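Local coordinates for putative methyl-accepting chemotaxis signal transduction protein (Campylobacter jejuni subsp. jejuni serotype O:2, PDB 4XMR) that binds isoleucine in its tandem PAS sensory domain and probably relays that signal across the membrane to steer chemotaxis, at residues A130-S144 with I154-L166. Sequence-based numbering, arbitrary orientation.
With ILE (isoleucine), chain E.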
loop_
_atom_site.group_PDB
_atom_site.type_symbol
_atom_site.label_atom_id
_atom_site.label_comp_id
_atom_site.label_asym_id
_atom_site.label_seq_id
_atom_site.Cartn_x
_atom_site.Cartn_y
_atom_site.Cartn_z
ATOM N N ALA B 130 -7.768 17.015 -4.865
ATOM C CA ALA B 130 -8.482 16.256 -5.885
ATOM C C ALA B 130 -9.276 17.189 -6.792
ATOM O O ALA B 130 -9.838 18.192 -6.340
ATOM C CB ALA B 130 -9.400 15.220 -5.245
ATOM N N TYR B 131 -9.309 16.855 -8.076
ATOM C CA TYR B 131 -10.055 17.634 -9.052
ATOM C C TYR B 131 -10.466 16.740 -10.217
ATOM O O TYR B 131 -9.935 15.644 -10.400
ATOM C CB TYR B 131 -9.214 18.808 -9.565
ATOM C CG TYR B 131 -8.023 18.358 -10.380
ATOM C CD1 TYR B 131 -6.849 17.952 -9.756
ATOM C CD2 TYR B 131 -8.080 18.323 -11.774
ATOM C CE1 TYR B 131 -5.760 17.526 -10.496
ATOM C CE2 TYR B 131 -6.999 17.903 -12.522
ATOM C CZ TYR B 131 -5.840 17.504 -11.876
ATOM O OH TYR B 131 -4.762 17.077 -12.623
ATOM N N LEU B 132 -11.408 17.222 -11.015
ATOM C CA LEU B 132 -11.893 16.466 -12.156
ATOM C C LEU B 132 -10.898 16.509 -13.305
ATOM O O LEU B 132 -10.670 17.571 -13.895
ATOM C CB LEU B 132 -13.234 17.039 -12.620
ATOM C CG LEU B 132 -13.968 16.215 -13.672
ATOM C CD1 LEU B 132 -14.320 14.842 -13.119
ATOM C CD2 LEU B 132 -15.220 16.943 -14.136
ATOM N N ASP B 133 -10.299 15.360 -13.615
ATOM C CA ASP B 133 -9.374 15.255 -14.748
ATOM C C ASP B 133 -9.955 15.855 -16.026
ATOM O O ASP B 133 -11.079 15.545 -16.403
ATOM C CB ASP B 133 -9.000 13.792 -15.010
ATOM C CG ASP B 133 -8.067 13.641 -16.196
ATOM O OD1 ASP B 133 -7.195 14.509 -16.360
ATOM O OD2 ASP B 133 -8.203 12.665 -16.959
ATOM N N THR B 134 -9.177 16.709 -16.687
ATOM C CA THR B 134 -9.607 17.363 -17.918
ATOM C C THR B 134 -10.010 16.370 -19.003
ATOM O O THR B 134 -10.994 16.578 -19.715
ATOM C CB THR B 134 -8.490 18.277 -18.481
ATOM O OG1 THR B 134 -8.150 19.265 -17.502
ATOM C CG2 THR B 134 -8.940 18.965 -19.765
ATOM N N VAL B 135 -9.256 15.284 -19.130
ATOM C CA VAL B 135 -9.492 14.361 -20.236
ATOM C C VAL B 135 -10.503 13.265 -19.896
ATOM O O VAL B 135 -11.546 13.153 -20.540
ATOM C CB VAL B 135 -8.185 13.721 -20.739
ATOM C CG1 VAL B 135 -8.458 12.884 -21.980
ATOM C CG2 VAL B 135 -7.154 14.797 -21.044
ATOM N N LEU B 136 -10.198 12.458 -18.881
ATOM C CA LEU B 136 -10.993 11.263 -18.618
ATOM C C LEU B 136 -12.151 11.496 -17.653
ATOM O O LEU B 136 -12.948 10.590 -17.402
ATOM C CB LEU B 136 -10.102 10.123 -18.125
ATOM C CG LEU B 136 -9.066 9.675 -19.162
ATOM C CD1 LEU B 136 -8.147 8.603 -18.579
ATOM C CD2 LEU B 136 -9.743 9.172 -20.434
ATOM N N LYS B 137 -12.237 12.707 -17.114
ATOM C CA LYS B 137 -13.376 13.111 -16.288
ATOM C C LYS B 137 -13.591 12.187 -15.089
ATOM O O LYS B 137 -14.720 11.813 -14.758
ATOM C CB LYS B 137 -14.650 13.232 -17.132
ATOM C CG LYS B 137 -14.546 14.271 -18.240
ATOM C CD LYS B 137 -14.347 15.670 -17.669
ATOM C CE LYS B 137 -14.155 16.701 -18.774
ATOM N NZ LYS B 137 -14.053 18.079 -18.223
ATOM N N GLN B 138 -12.487 11.808 -14.458
ATOM C CA GLN B 138 -12.527 11.157 -13.160
ATOM C C GLN B 138 -11.812 12.064 -12.185
ATOM O O GLN B 138 -10.896 12.794 -12.564
ATOM C CB GLN B 138 -11.807 9.816 -13.199
ATOM C CG GLN B 138 -12.453 8.764 -14.069
ATOM C CD GLN B 138 -11.703 7.459 -13.986
ATOM O OE1 GLN B 138 -11.264 7.058 -12.906
ATOM N NE2 GLN B 138 -11.524 6.802 -15.122
ATOM N N TYR B 139 -12.222 12.017 -10.924
ATOM C CA TYR B 139 -11.526 12.781 -9.904
ATOM C C TYR B 139 -10.165 12.164 -9.652
ATOM O O TYR B 139 -10.042 10.949 -9.456
ATOM C CB TYR B 139 -12.365 12.874 -8.631
ATOM C CG TYR B 139 -13.663 13.583 -8.913
ATOM C CD1 TYR B 139 -13.731 14.969 -8.903
ATOM C CD2 TYR B 139 -14.808 12.870 -9.248
ATOM C CE1 TYR B 139 -14.912 15.626 -9.189
ATOM C CE2 TYR B 139 -15.991 13.518 -9.537
ATOM C CZ TYR B 139 -16.036 14.897 -9.503
ATOM O OH TYR B 139 -17.210 15.545 -9.791
ATOM N N VAL B 140 -9.136 13.004 -9.699
ATOM C CA VAL B 140 -7.769 12.538 -9.534
ATOM C C VAL B 140 -7.004 13.402 -8.546
ATOM O O VAL B 140 -7.333 14.576 -8.315
ATOM C CB VAL B 140 -6.981 12.526 -10.873
ATOM C CG1 VAL B 140 -7.599 11.551 -11.863
ATOM C CG2 VAL B 140 -6.917 13.932 -11.460
ATOM N N ILE B 141 -5.986 12.793 -7.956
ATOM C CA ILE B 141 -4.954 13.525 -7.255
ATOM C C ILE B 141 -3.729 13.469 -8.149
ATOM O O ILE B 141 -3.354 12.389 -8.647
ATOM C CB ILE B 141 -4.626 12.863 -5.915
ATOM C CG1 ILE B 141 -5.836 12.966 -4.976
ATOM C CG2 ILE B 141 -3.376 13.493 -5.292
ATOM C CD1 ILE B 141 -5.803 11.967 -3.830
ATOM N N THR B 142 -3.124 14.631 -8.381
ATOM C CA THR B 142 -1.957 14.735 -9.249
ATOM C C THR B 142 -0.688 14.973 -8.443
ATOM O O THR B 142 -0.661 15.820 -7.536
ATOM C CB THR B 142 -2.135 15.869 -10.277
ATOM O OG1 THR B 142 -3.238 15.558 -11.129
ATOM C CG2 THR B 142 -0.884 16.042 -11.133
ATOM N N TYR B 143 0.346 14.198 -8.767
ATOM C CA TYR B 143 1.671 14.373 -8.212
ATOM C C TYR B 143 2.498 14.946 -9.336
ATOM O O TYR B 143 2.579 14.339 -10.406
ATOM C CB TYR B 143 2.229 13.022 -7.756
ATOM C CG TYR B 143 1.326 12.371 -6.737
ATOM C CD1 TYR B 143 0.210 11.644 -7.135
ATOM C CD2 TYR B 143 1.558 12.520 -5.378
ATOM C CE1 TYR B 143 -0.642 11.076 -6.212
ATOM C CE2 TYR B 143 0.695 11.951 -4.438
ATOM C CZ TYR B 143 -0.400 11.231 -4.869
ATOM O OH TYR B 143 -1.263 10.635 -3.984
ATOM N N SER B 144 3.101 16.113 -9.141
ATOM C CA SER B 144 3.886 16.711 -10.207
ATOM C C SER B 144 5.280 17.110 -9.753
ATOM O O SER B 144 5.528 17.336 -8.561
ATOM C CB SER B 144 3.162 17.895 -10.850
ATOM O OG SER B 144 2.930 18.925 -9.904
ATOM N N ILE B 154 13.130 20.962 -18.464
ATOM C CA ILE B 154 12.658 20.194 -19.606
ATOM C C ILE B 154 11.130 20.253 -19.672
ATOM O O ILE B 154 10.528 20.364 -20.743
ATOM C CB ILE B 154 13.121 18.722 -19.509
ATOM C CG1 ILE B 154 14.651 18.652 -19.533
ATOM C CG2 ILE B 154 12.499 17.867 -20.617
ATOM C CD1 ILE B 154 15.283 19.408 -20.693
ATOM N N GLY B 155 10.497 20.191 -18.508
ATOM C CA GLY B 155 9.058 20.237 -18.457
ATOM C C GLY B 155 8.611 19.813 -17.088
ATOM O O GLY B 155 9.429 19.676 -16.179
ATOM N N VAL B 156 7.309 19.625 -16.942
ATOM C CA VAL B 156 6.745 19.201 -15.673
ATOM C C VAL B 156 6.100 17.827 -15.833
ATOM O O VAL B 156 5.201 17.634 -16.653
ATOM C CB VAL B 156 5.722 20.213 -15.130
ATOM C CG1 VAL B 156 5.082 19.671 -13.863
ATOM C CG2 VAL B 156 6.409 21.567 -14.865
ATOM N N LEU B 157 6.595 16.873 -15.056
ATOM C CA LEU B 157 6.027 15.532 -14.992
ATOM C C LEU B 157 4.772 15.547 -14.138
ATOM O O LEU B 157 4.762 16.160 -13.059
ATOM C CB LEU B 157 7.043 14.599 -14.356
ATOM C CG LEU B 157 6.570 13.185 -14.039
ATOM C CD1 LEU B 157 6.318 12.402 -15.326
ATOM C CD2 LEU B 157 7.595 12.480 -13.161
ATOM N N GLY B 158 3.722 14.868 -14.594
ATOM C CA GLY B 158 2.527 14.685 -13.800
ATOM C C GLY B 158 2.084 13.234 -13.785
ATOM O O GLY B 158 2.200 12.514 -14.793
ATOM N N VAL B 159 1.599 12.808 -12.623
ATOM C CA VAL B 159 1.046 11.475 -12.423
ATOM C C VAL B 159 -0.333 11.622 -11.789
ATOM O O VAL B 159 -0.449 12.211 -10.705
ATOM C CB VAL B 159 1.963 10.627 -11.510
ATOM C CG1 VAL B 159 1.310 9.287 -11.185
ATOM C CG2 VAL B 159 3.339 10.440 -12.154
ATOM N N ASP B 160 -1.368 11.117 -12.460
ATOM C CA ASP B 160 -2.729 11.207 -11.942
ATOM C C ASP B 160 -3.158 9.859 -11.392
ATOM O O ASP B 160 -3.159 8.848 -12.116
ATOM C CB ASP B 160 -3.744 11.594 -13.028
ATOM C CG ASP B 160 -3.523 12.976 -13.616
ATOM O OD1 ASP B 160 -2.759 13.784 -13.054
ATOM O OD2 ASP B 160 -4.146 13.246 -14.663
ATOM N N ILE B 161 -3.521 9.848 -10.114
ATOM C CA ILE B 161 -4.072 8.663 -9.469
ATOM C C ILE B 161 -5.534 8.970 -9.108
ATOM O O ILE B 161 -5.807 9.993 -8.498
ATOM C CB ILE B 161 -3.270 8.303 -8.186
ATOM C CG1 ILE B 161 -1.752 8.221 -8.465
ATOM C CG2 ILE B 161 -3.832 7.035 -7.538
ATOM C CD1 ILE B 161 -1.344 7.162 -9.474
ATOM N N PRO B 162 -6.482 8.103 -9.500
ATOM C CA PRO B 162 -7.878 8.394 -9.150
ATOM C C PRO B 162 -8.051 8.516 -7.640
ATOM O O PRO B 162 -7.537 7.682 -6.887
ATOM C CB PRO B 162 -8.637 7.161 -9.657
ATOM C CG PRO B 162 -7.773 6.629 -10.763
ATOM C CD PRO B 162 -6.358 6.857 -10.273
ATOM N N SER B 163 -8.738 9.563 -7.198
ATOM C CA SER B 163 -8.999 9.719 -5.777
ATOM C C SER B 163 -9.838 8.551 -5.246
ATOM O O SER B 163 -9.774 8.224 -4.059
ATOM C CB SER B 163 -9.632 11.079 -5.465
ATOM O OG SER B 163 -10.740 11.341 -6.294
ATOM N N GLU B 164 -10.584 7.903 -6.135
ATOM C CA GLU B 164 -11.334 6.706 -5.783
ATOM C C GLU B 164 -10.431 5.591 -5.240
ATOM O O GLU B 164 -10.874 4.778 -4.430
ATOM C CB GLU B 164 -12.155 6.220 -6.983
ATOM C CG GLU B 164 -13.154 5.130 -6.648
ATOM C CD GLU B 164 -14.023 4.744 -7.829
ATOM O OE1 GLU B 164 -13.834 5.305 -8.927
ATOM O OE2 GLU B 164 -14.898 3.876 -7.650
ATOM N N ASP B 165 -9.160 5.574 -5.648
ATOM C CA ASP B 165 -8.235 4.591 -5.101
ATOM C C ASP B 165 -8.035 4.794 -3.602
ATOM O O ASP B 165 -7.975 3.829 -2.841
ATOM C CB ASP B 165 -6.868 4.653 -5.791
ATOM C CG ASP B 165 -6.887 4.120 -7.195
ATOM O OD1 ASP B 165 -7.949 3.665 -7.671
ATOM O OD2 ASP B 165 -5.803 4.150 -7.814
ATOM N N LEU B 166 -7.918 6.048 -3.176
ATOM C CA LEU B 166 -7.764 6.325 -1.758
ATOM C C LEU B 166 -9.082 6.053 -1.022
ATOM O O LEU B 166 -9.083 5.520 0.088
ATOM C CB LEU B 166 -7.252 7.747 -1.545
ATOM C CG LEU B 166 -7.135 8.138 -0.076
ATOM C CD1 LEU B 166 -6.260 7.141 0.694
ATOM C CD2 LEU B 166 -6.560 9.539 -0.006
HETATM N N ILE E . -5.130 15.730 -15.101
HETATM C CA ILE E . -4.397 16.746 -15.839
HETATM C C ILE E . -5.302 17.960 -15.999
HETATM O O ILE E . -4.836 19.078 -16.179
HETATM C CB ILE E . -3.901 16.212 -17.210
HETATM C CG1 ILE E . -2.860 17.166 -17.801
HETATM C CG2 ILE E . -5.060 15.982 -18.171
HETATM C CD1 ILE E . -2.117 16.605 -19.001
HETATM O OXT ILE E . -6.526 17.834 -15.911
HETATM O O HOH W 1 -12.736 7.447 -10.448
HETATM O O HOH W 2 -11.730 9.077 -8.621
#
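The hairpin strands 139-149 and 152-162 of a Cache-type (PDC) sensor domain, with the loop before them, form one wall of its amino-acid pocket. Ile141 with Ile161 and Tyr143 with Val159 are antiparallel hydrogen-bonded pairs; Ile141 N reaches Ile161 O at 2.9 Å. Between them, Thr142 and Asp160 form a non-hydrogen-bonded pair, with side chains alongside each other on the ligand face. With OG1 anti to the carbonyl carbon (chi1 -63°), the Thr142 hydroxyl donates to Asp160 OD1 at 2.7 Å, from above the carboxylate plane. Tyr131 OH donates to Thr142 OG1 at 2.6 Å, so two hydrogen bonds in series lead to the Asp160 carboxylate. The ligand ammonium is gripped by three oxygens: Asp160 OD2, Asp133 OD1 and Tyr131 OH. Asp133 OD1 and Asp160 OD2 lie 3.7 Å apart, a closeness the ammonium probably offsets. Asn80 is hydrogen-bonded to both aspartates and Tyr82 to Asp160. On the other sheet face, the Tyr143 and Ile161 side chains cross at an angle, CE1 to CG1 3.8 Å, against helix 9-48, where Asn36 is hydrogen-bonded to the Tyr143 hydroxyl. Beyond the strand, Ser163 N donates to Tyr139 O at 3.0 Å, from above the carbonyl plane. Lys113 and Trp115 also hydrogen-bond the ligand; Thr134 donates to isoleucine OXT from both N and OG1, the latter at 2.7 Å.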